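Local coordinates for pentatricopeptide repeat-containing protein 10, chloroplastic (Zea mays, PDB 4M59) that binds specifically to similar RNA elements in the chloroplast atpH 5'-UTR and psaJ 3'-UTR, blocking exonucleases and stabilising chloroplast mRNA, at residues 10-15 / 44-49; 53-58 / 74-79; 482-487 / 513-518. The protein carries 4 engineered substitutions. All blocks are in the same frame, centred on the assembly; numbering follows the deposited sequence.

Contact 1: residues 10-15 / 44-49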
loop_
_atom_site.group_PDB
_atom_site.type_symbol
_atom_site.label_atom_id
_atom_site.label_comp_id
_atom_site.label_asym_id
_atom_site.label_seq_id
_atom_site.Cartn_x
_atom_site.Cartn_y
_atom_site.Cartn_z
ATOM N N VAL A 10 -0.926 46.860 20.526
ATOM C CA VAL A 10 -2.100 46.456 21.252
ATOM C C VAL A 10 -3.173 46.073 20.273
ATOM O O VAL A 10 -4.033 45.253 20.561
ATOM C CB VAL A 10 -2.629 47.612 22.079
ATOM C CG1 VAL A 10 -3.703 47.137 23.012
ATOM C CG2 VAL A 10 -1.487 48.253 22.843
ATOM N N LEU A 11 -3.152 46.669 19.105
ATOM C CA LEU A 11 -4.220 46.348 18.190
ATOM C C LEU A 11 -3.940 45.068 17.422
ATOM O O LEU A 11 -4.840 44.339 17.084
ATOM C CB LEU A 11 -4.450 47.481 17.215
ATOM C CG LEU A 11 -5.887 47.510 16.754
ATOM C CD1 LEU A 11 -6.765 47.843 17.910
ATOM C CD2 LEU A 11 -5.991 48.557 15.746
ATOM N N VAL A 12 -2.691 44.820 17.123
ATOM C CA VAL A 12 -2.349 43.588 16.450
ATOM C C VAL A 12 -2.868 42.396 17.220
ATOM O O VAL A 12 -3.490 41.506 16.655
ATOM C CB VAL A 12 -0.849 43.460 16.305
ATOM C CG1 VAL A 12 -0.486 42.060 15.922
ATOM C CG2 VAL A 12 -0.343 44.438 15.277
ATOM N N LEU A 13 -2.625 42.387 18.522
ATOM C CA LEU A 13 -3.023 41.274 19.361
ATOM C C LEU A 13 -4.509 41.002 19.295
ATOM O O LEU A 13 -4.954 39.884 19.509
ATOM C CB LEU A 13 -2.629 41.539 20.803
ATOM C CG LEU A 13 -1.143 41.644 21.114
ATOM C CD1 LEU A 13 -0.918 41.840 22.606
ATOM C CD2 LEU A 13 -0.451 40.397 20.645
ATOM N N ALA A 14 -5.283 42.036 19.017
ATOM C CA ALA A 14 -6.721 41.884 18.949
ATOM C C ALA A 14 -7.017 41.017 17.767
ATOM O O ALA A 14 -7.583 39.942 17.903
ATOM C CB ALA A 14 -7.400 43.228 18.794
ATOM N N ILE A 15 -6.633 41.489 16.584
ATOM C CA ILE A 15 -6.861 40.745 15.353
ATOM C C ILE A 15 -6.189 39.377 15.405
ATOM O O ILE A 15 -6.740 38.386 14.923
ATOM C CB ILE A 15 -6.341 41.514 14.124
ATOM C CG1 ILE A 15 -6.507 43.020 14.327
ATOM C CG2 ILE A 15 -7.066 41.061 12.866
ATOM C CD1 ILE A 15 -5.693 43.862 13.371
ATOM N N LYS A 44 3.335 43.378 8.615
ATOM C CA LYS A 44 4.655 42.929 9.034
ATOM C C LYS A 44 4.601 42.374 10.448
ATOM O O LYS A 44 5.297 41.410 10.770
ATOM C CB LYS A 44 5.662 44.074 8.956
ATOM C CG LYS A 44 7.093 43.670 9.276
ATOM C CD LYS A 44 8.087 44.401 8.387
ATOM C CE LYS A 44 9.491 44.332 8.958
ATOM N NZ LYS A 44 10.527 44.590 7.921
ATOM N N ALA A 45 3.772 42.982 11.291
ATOM C CA ALA A 45 3.628 42.505 12.653
ATOM C C ALA A 45 2.855 41.209 12.731
ATOM O O ALA A 45 3.193 40.328 13.508
ATOM C CB ALA A 45 2.963 43.553 13.514
ATOM N N LEU A 46 1.804 41.089 11.937
ATOM C CA LEU A 46 0.985 39.897 11.999
ATOM C C LEU A 46 1.761 38.677 11.538
ATOM O O LEU A 46 1.487 37.573 11.975
ATOM C CB LEU A 46 -0.273 40.077 11.170
ATOM C CG LEU A 46 -1.251 41.127 11.694
ATOM C CD1 LEU A 46 -2.207 41.565 10.616
ATOM C CD2 LEU A 46 -2.024 40.577 12.851
ATOM N N GLU A 47 2.730 38.888 10.651
ATOM C CA GLU A 47 3.546 37.798 10.135
ATOM C C GLU A 47 4.658 37.431 11.110
ATOM O O GLU A 47 5.152 36.303 11.111
ATOM C CB GLU A 47 4.142 38.172 8.776
ATOM C CG GLU A 47 3.113 38.297 7.661
ATOM C CD GLU A 47 3.736 38.704 6.340
ATOM O OE1 GLU A 47 4.974 38.615 6.212
ATOM O OE2 GLU A 47 2.984 39.112 5.428
ATOM N N LEU A 48 5.051 38.395 11.941
ATOM C CA LEU A 48 6.105 38.174 12.923
ATOM C C LEU A 48 5.655 37.205 14.007
ATOM O O LEU A 48 6.456 36.772 14.836
ATOM C CB LEU A 48 6.536 39.503 13.550
ATOM C CG LEU A 48 7.643 39.428 14.603
ATOM C CD1 LEU A 48 9.017 39.482 13.944
ATOM C CD2 LEU A 48 7.490 40.542 15.626
ATOM N N SER A 49 4.370 36.865 13.996
ATOM C CA SER A 49 3.811 35.944 14.977
ATOM C C SER A 49 3.201 34.719 14.299
ATOM O O SER A 49 2.553 33.899 14.948
ATOM C CB SER A 49 2.760 36.648 15.835
ATOM O OG SER A 49 1.653 37.060 15.051
#
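Val12 reaches from helix 8-16 across to helix 39-47 and divides its two methyls between two neighbours there. CG1 lies 3.7 Å from Leu46 CD2, while CG2 lies 3.8 Å from Ala45 CB, so one branched side chain spans two consecutive residues of the opposing helix. The torsion of Val12 explains the split: CG1 is anti to the backbone N (chi1 166°) and CG2 stands beside that N, which directs CG1 to Leu46 and CG2 to Ala45. Ala45 meets its methyl with a CB that points toward helix 8-16, somewhat off the line to CG2. Leu46 behaves differently. Its CB leaves the backbone alongside the contact, and the rest of the chain then turns inward to bring CD2 forward; Leu46 and Val12 consequently pass flank to flank, running in opposite senses. One helical turn after Val12, Ile15 adds a more distant wall, its CB standing 4.6 Å from Leu46 CD2. The contact is wholly apolar, it covers 175 Å² in all, and the nearest CA atoms, those of Val12 and Leu46, are 6.7 Å apart. Ile15 also packs on Leu23 and Leu27 of helix 23-29, which ties this pair into a larger buried layer. Aliphatic side chains packed between short helices in this way are characteristic of the alpha-solenoid built by PPR proteins.

Contact 2: residues 53-58 / 74-79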
loop_
_atom_site.group_PDB
_atom_site.type_symbol
_atom_site.label_atom_id
_atom_site.label_comp_id
_atom_site.label_asym_id
_atom_site.label_seq_id
_atom_site.Cartn_x
_atom_site.Cartn_y
_atom_site.Cartn_z
ATOM N N GLU A 53 -2.697 34.230 8.134
ATOM C CA GLU A 53 -4.060 34.129 7.630
ATOM C C GLU A 53 -4.808 35.395 7.970
ATOM O O GLU A 53 -5.789 35.742 7.328
ATOM C CB GLU A 53 -4.798 32.939 8.233
ATOM C CG GLU A 53 -4.107 31.621 8.077
ATOM C CD GLU A 53 -3.377 31.229 9.319
ATOM O OE1 GLU A 53 -2.538 32.021 9.786
ATOM O OE2 GLU A 53 -3.647 30.135 9.841
ATOM N N TRP A 54 -4.312 36.083 8.987
ATOM C CA TRP A 54 -4.907 37.304 9.479
ATOM C C TRP A 54 -4.416 38.514 8.702
ATOM O O TRP A 54 -5.147 39.475 8.515
ATOM C CB TRP A 54 -4.607 37.464 10.967
ATOM C CG TRP A 54 -5.443 36.587 11.830
ATOM C CD1 TRP A 54 -6.696 36.847 12.271
ATOM C CD2 TRP A 54 -5.095 35.307 12.356
ATOM N NE1 TRP A 54 -7.153 35.815 13.038
ATOM C CE2 TRP A 54 -6.186 34.854 13.104
ATOM C CE3 TRP A 54 -3.968 34.499 12.258
ATOM C CZ2 TRP A 54 -6.179 33.639 13.753
ATOM C CZ3 TRP A 54 -3.965 33.294 12.905
ATOM C CH2 TRP A 54 -5.058 32.874 13.644
ATOM N N ALA A 55 -3.184 38.452 8.235
ATOM C CA ALA A 55 -2.622 39.524 7.445
ATOM C C ALA A 55 -3.270 39.560 6.084
ATOM O O ALA A 55 -3.241 40.565 5.398
ATOM C CB ALA A 55 -1.152 39.342 7.312
ATOM N N LEU A 56 -3.863 38.448 5.697
ATOM C CA LEU A 56 -4.552 38.366 4.431
ATOM C C LEU A 56 -5.926 38.981 4.561
ATOM O O LEU A 56 -6.362 39.726 3.706
ATOM C CB LEU A 56 -4.686 36.912 4.021
ATOM C CG LEU A 56 -4.481 36.535 2.563
ATOM C CD1 LEU A 56 -4.961 35.140 2.359
ATOM C CD2 LEU A 56 -5.232 37.451 1.665
ATOM N N ALA A 57 -6.603 38.651 5.642
ATOM C CA ALA A 57 -7.957 39.110 5.843
ATOM C C ALA A 57 -8.013 40.614 5.946
ATOM O O ALA A 57 -8.979 41.239 5.534
ATOM C CB ALA A 57 -8.516 38.494 7.081
ATOM N N LEU A 58 -6.971 41.199 6.533
ATOM C CA LEU A 58 -6.892 42.645 6.680
ATOM C C LEU A 58 -6.655 43.278 5.318
ATOM O O LEU A 58 -7.261 44.290 4.976
ATOM C CB LEU A 58 -5.764 43.023 7.642
ATOM C CG LEU A 58 -5.655 44.498 8.027
ATOM C CD1 LEU A 58 -6.991 45.023 8.530
ATOM C CD2 LEU A 58 -4.573 44.693 9.076
ATOM N N GLU A 74 2.529 43.270 -1.635
ATOM C CA GLU A 74 3.827 42.677 -1.823
ATOM C C GLU A 74 4.319 42.043 -0.542
ATOM O O GLU A 74 5.072 41.092 -0.573
ATOM C CB GLU A 74 4.812 43.742 -2.281
ATOM C CG GLU A 74 4.530 44.289 -3.658
ATOM C CD GLU A 74 5.380 45.484 -3.981
ATOM O OE1 GLU A 74 6.265 45.804 -3.180
ATOM O OE2 GLU A 74 5.162 46.103 -5.036
ATOM N N MET A 75 3.897 42.601 0.584
ATOM C CA MET A 75 4.362 42.144 1.888
ATOM C C MET A 75 3.678 40.854 2.315
ATOM O O MET A 75 4.257 40.037 3.027
ATOM C CB MET A 75 4.130 43.227 2.943
ATOM C CG MET A 75 5.373 43.595 3.735
ATOM S SD MET A 75 5.466 42.735 5.315
ATOM C CE MET A 75 7.062 43.287 5.904
ATOM N N VAL A 76 2.437 40.678 1.879
ATOM C CA VAL A 76 1.670 39.508 2.235
ATOM C C VAL A 76 2.072 38.351 1.344
ATOM O O VAL A 76 2.147 37.213 1.776
ATOM C CB VAL A 76 0.186 39.799 2.128
ATOM C CG1 VAL A 76 -0.600 38.545 2.197
ATOM C CG2 VAL A 76 -0.227 40.706 3.235
ATOM N N VAL A 77 2.369 38.672 0.097
ATOM C CA VAL A 77 2.769 37.688 -0.886
ATOM C C VAL A 77 4.093 37.012 -0.560
ATOM O O VAL A 77 4.259 35.827 -0.796
ATOM C CB VAL A 77 2.830 38.318 -2.271
ATOM C CG1 VAL A 77 3.453 37.389 -3.250
ATOM C CG2 VAL A 77 1.451 38.680 -2.729
ATOM N N ARG A 78 5.042 37.776 -0.027
ATOM C CA ARG A 78 6.346 37.223 0.314
ATOM C C ARG A 78 6.200 36.115 1.352
ATOM O O ARG A 78 6.893 35.100 1.297
ATOM C CB ARG A 78 7.279 38.315 0.844
ATOM C CG ARG A 78 8.510 37.787 1.556
ATOM C CD ARG A 78 9.777 38.415 0.999
ATOM N NE ARG A 78 10.590 39.029 2.045
ATOM C CZ ARG A 78 10.652 40.336 2.272
ATOM N NH1 ARG A 78 9.953 41.176 1.522
ATOM N NH2 ARG A 78 11.417 40.805 3.246
ATOM N N ALA A 79 5.291 36.326 2.295
ATOM C CA ALA A 79 5.010 35.372 3.343
ATOM C C ALA A 79 4.317 34.146 2.796
ATOM O O ALA A 79 4.745 33.032 3.031
ATOM C CB ALA A 79 4.160 36.015 4.380
#
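With CG1 anti to the backbone N (chi1 168°) and CG2 anti to the carbonyl carbon, Val76 sets both of its methyls against helix 52-65. Each has its own target. CG2 goes to Ala55, where its nearest atom belongs to the backbone and not to the side chain: Ala55 O is 3.7 Å away from Val76 CG2, against 4.4 Å for Ala55 CB. The methyl therefore rests on the peptide carbonyl, a van der Waals contact with no polar component from the valine. Val76 CG1 turns to the next residue and lies 4.4 Å from Leu56 CG. With chi1 at -140°, off a staggered value, Leu56 presents its branch carbon, and its two methyls are farther from Val76 CG1. The helices carrying these residues are successive, joined by only a few residues, and run in broadly opposite directions, an antiparallel packing of the kind from which PPR solenoids are assembled; helix 70-82 falls in the first predicted PPR repeat. The nearest CA atoms, of Leu56 and Val76, are 6.7 Å apart, yet the two segments bury only 105 Å² together. Val76, which is buried, also packs on Leu43 of helix 39-47. On another side of helix 52-65, Trp54 packs edge-to-face with His51 and touches Leu23, and Glu53 packs on Gln435 of the second subunit. Glu74, by contrast, accepts a hydrogen bond at OE2 from the backbone N of Asp105.

Contact 3: residues 482-487 / 513-518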
loop_
_atom_site.group_PDB
_atom_site.type_symbol
_atom_site.label_atom_id
_atom_site.label_comp_id
_atom_site.label_asym_id
_atom_site.label_seq_id
_atom_site.Cartn_x
_atom_site.Cartn_y
_atom_site.Cartn_z
ATOM N N GLU A 482 -22.500 -5.145 22.159
ATOM C CA GLU A 482 -21.463 -4.488 22.943
ATOM C C GLU A 482 -20.785 -3.394 22.132
ATOM O O GLU A 482 -19.982 -2.625 22.657
ATOM C CB GLU A 482 -20.427 -5.507 23.417
ATOM C CG GLU A 482 -19.143 -4.887 23.939
ATOM C CD GLU A 482 -18.218 -5.911 24.569
ATOM O OE1 GLU A 482 -17.087 -5.541 24.947
ATOM O OE2 GLU A 482 -18.622 -7.086 24.684
ATOM N N VAL A 483 -21.112 -3.330 20.846
ATOM C CA VAL A 483 -20.538 -2.326 19.961
ATOM C C VAL A 483 -21.556 -1.242 19.636
ATOM O O VAL A 483 -21.201 -0.084 19.425
ATOM C CB VAL A 483 -20.027 -2.955 18.649
ATOM C CG1 VAL A 483 -21.193 -3.371 17.767
ATOM C CG2 VAL A 483 -19.118 -1.983 17.915
ATOM N N TYR A 484 -22.827 -1.627 19.596
ATOM C CA TYR A 484 -23.895 -0.691 19.274
ATOM C C TYR A 484 -24.432 0.009 20.518
ATOM O O TYR A 484 -25.468 0.669 20.463
ATOM C CB TYR A 484 -25.034 -1.409 18.548
ATOM C CG TYR A 484 -24.691 -1.828 17.138
ATOM C CD1 TYR A 484 -24.590 -0.891 16.119
ATOM C CD2 TYR A 484 -24.468 -3.160 16.825
ATOM C CE1 TYR A 484 -24.276 -1.268 14.829
ATOM C CE2 TYR A 484 -24.153 -3.548 15.536
ATOM C CZ TYR A 484 -24.059 -2.598 14.544
ATOM O OH TYR A 484 -23.747 -2.980 13.261
ATOM N N GLY A 485 -23.727 -0.131 21.636
ATOM C CA GLY A 485 -24.150 0.519 22.864
ATOM C C GLY A 485 -22.973 1.002 23.688
ATOM O O GLY A 485 -22.552 2.152 23.571
ATOM N N SER A 486 -22.441 0.118 24.525
ATOM C CA SER A 486 -21.300 0.454 25.369
ATOM C C SER A 486 -20.163 1.039 24.539
ATOM O O SER A 486 -20.242 1.094 23.311
ATOM C CB SER A 486 -20.815 -0.780 26.129
ATOM O OG SER A 486 -21.805 -1.248 27.029
ATOM N N GLY A 487 -19.108 1.479 25.214
ATOM C CA GLY A 487 -17.964 2.064 24.542
ATOM C C GLY A 487 -16.783 1.116 24.463
ATOM O O GLY A 487 -15.741 1.454 23.900
ATOM N N GLU A 513 -27.341 -5.536 7.481
ATOM C CA GLU A 513 -28.058 -4.317 7.186
ATOM C C GLU A 513 -27.796 -3.281 8.248
ATOM O O GLU A 513 -27.742 -2.101 7.964
ATOM C CB GLU A 513 -29.547 -4.597 7.083
ATOM C CG GLU A 513 -29.907 -5.493 5.937
ATOM C CD GLU A 513 -31.361 -5.410 5.585
ATOM O OE1 GLU A 513 -32.201 -5.628 6.471
ATOM O OE2 GLU A 513 -31.671 -5.119 4.420
ATOM N N THR A 514 -27.618 -3.739 9.473
ATOM C CA THR A 514 -27.330 -2.865 10.581
ATOM C C THR A 514 -25.958 -2.264 10.410
ATOM O O THR A 514 -25.711 -1.127 10.787
ATOM C CB THR A 514 -27.345 -3.644 11.877
ATOM O OG1 THR A 514 -28.583 -4.342 11.982
ATOM C CG2 THR A 514 -27.210 -2.727 13.046
ATOM N N ALA A 515 -25.055 -3.043 9.836
ATOM C CA ALA A 515 -23.673 -2.626 9.695
ATOM C C ALA A 515 -23.525 -1.722 8.500
ATOM O O ALA A 515 -22.807 -0.742 8.530
ATOM C CB ALA A 515 -22.793 -3.826 9.543
ATOM N N PHE A 516 -24.227 -2.081 7.442
ATOM C CA PHE A 516 -24.279 -1.294 6.241
ATOM C C PHE A 516 -24.997 -0.016 6.574
ATOM O O PHE A 516 -24.798 1.006 5.944
ATOM C CB PHE A 516 -25.066 -2.076 5.219
ATOM C CG PHE A 516 -25.037 -1.498 3.856
ATOM C CD1 PHE A 516 -23.847 -1.187 3.250
ATOM C CD2 PHE A 516 -26.201 -1.316 3.155
ATOM C CE1 PHE A 516 -23.830 -0.680 1.986
ATOM C CE2 PHE A 516 -26.184 -0.810 1.890
ATOM C CZ PHE A 516 -24.998 -0.490 1.308
ATOM N N GLN A 517 -25.848 -0.089 7.580
ATOM C CA GLN A 517 -26.535 1.075 8.082
ATOM C C GLN A 517 -25.519 2.021 8.668
ATOM O O GLN A 517 -25.353 3.130 8.190
ATOM C CB GLN A 517 -27.531 0.667 9.163
ATOM C CG GLN A 517 -28.186 1.816 9.892
ATOM C CD GLN A 517 -28.264 1.595 11.392
ATOM O OE1 GLN A 517 -28.141 0.471 11.873
ATOM N NE2 GLN A 517 -28.455 2.675 12.142
ATOM N N GLU A 518 -24.830 1.567 9.701
ATOM C CA GLU A 518 -23.900 2.416 10.429
ATOM C C GLU A 518 -22.744 2.919 9.583
ATOM O O GLU A 518 -22.304 4.047 9.739
ATOM C CB GLU A 518 -23.368 1.677 11.646
ATOM C CG GLU A 518 -24.415 1.388 12.671
ATOM C CD GLU A 518 -24.955 2.634 13.306
ATOM O OE1 GLU A 518 -24.251 3.220 14.143
ATOM O OE2 GLU A 518 -26.084 3.026 12.964
#
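Tyr484, just past the end of helix 473-483, supplies every contact that the 482-487 segment makes with helix 509-519, and its phenol meets three residues there. Two kinds of interaction can be separated. The first is packing of the ring against aliphatic carbon. Glu518 CG lies at the ring edge, close to its plane, 3.4 Å from Tyr484 CE1; the two side chains run antiparallel, flank against flank. The methyl of Thr514 comes at a slant to the same ring, with CG2 3.5 Å from Tyr484 CZ. These two carbons stand one helical turn apart, so the ring is flanked by the turn that the Glu518 N to Thr514 O hydrogen bond (3.0 Å) closes. The second kind involves the phenol oxygen, which lies against carbon: Tyr484 OH is 3.5 Å from Thr514 CG2 and 3.6 Å from Ala515 CA. No hydrogen bond links the two segments.

The polar end of Thr514 is bonded within its own helix, and that of Glu518 is at most weakly paired. Thr514 places CG2 anti to its backbone N (chi1 -54° for OG1), which presents the methyl to the tyrosine while OG1 hydrogen-bonds Asp510 O. A kink at chi2 (-66°) turns the Glu518 carboxylate, which is inclined 72° to the tyrosine ring; OE1 has a long, weak ion pair with Arg522. Ala515 also packs on Val500, and Glu518 on Leu496, both of helix 493-504. The contact thus joins the predicted twelfth and thirteenth PPR repeats. The helix residues present only carbon to the tyrosine, whose ring and hydroxyl oxygen both lie against it; this is consistent with an attachment that rests mainly on van der Waals fit, without a directional bond.

In the fold
Contacts 1 and 2 are neighbours near the N-terminal end of the superhelix, their centres about 12 Å apart. They share an immediate interface: helix 39-47, which carries one half of contact 1, also packs on helix 70-82 of contact 2, where Glu47 lies against Ala79, and the carbonyl O of Ile15 in contact 1 lies against Trp54. Contact 3 is far along the same chain, its centre about 48 Å from that of contact 1 and about 47 Å from that of contact 2, and touches neither. Contact 2 comes closest to the bound RNA, about 6 Å at its nearest atom, whereas contacts 1 and 3 each stay about 12 Å away.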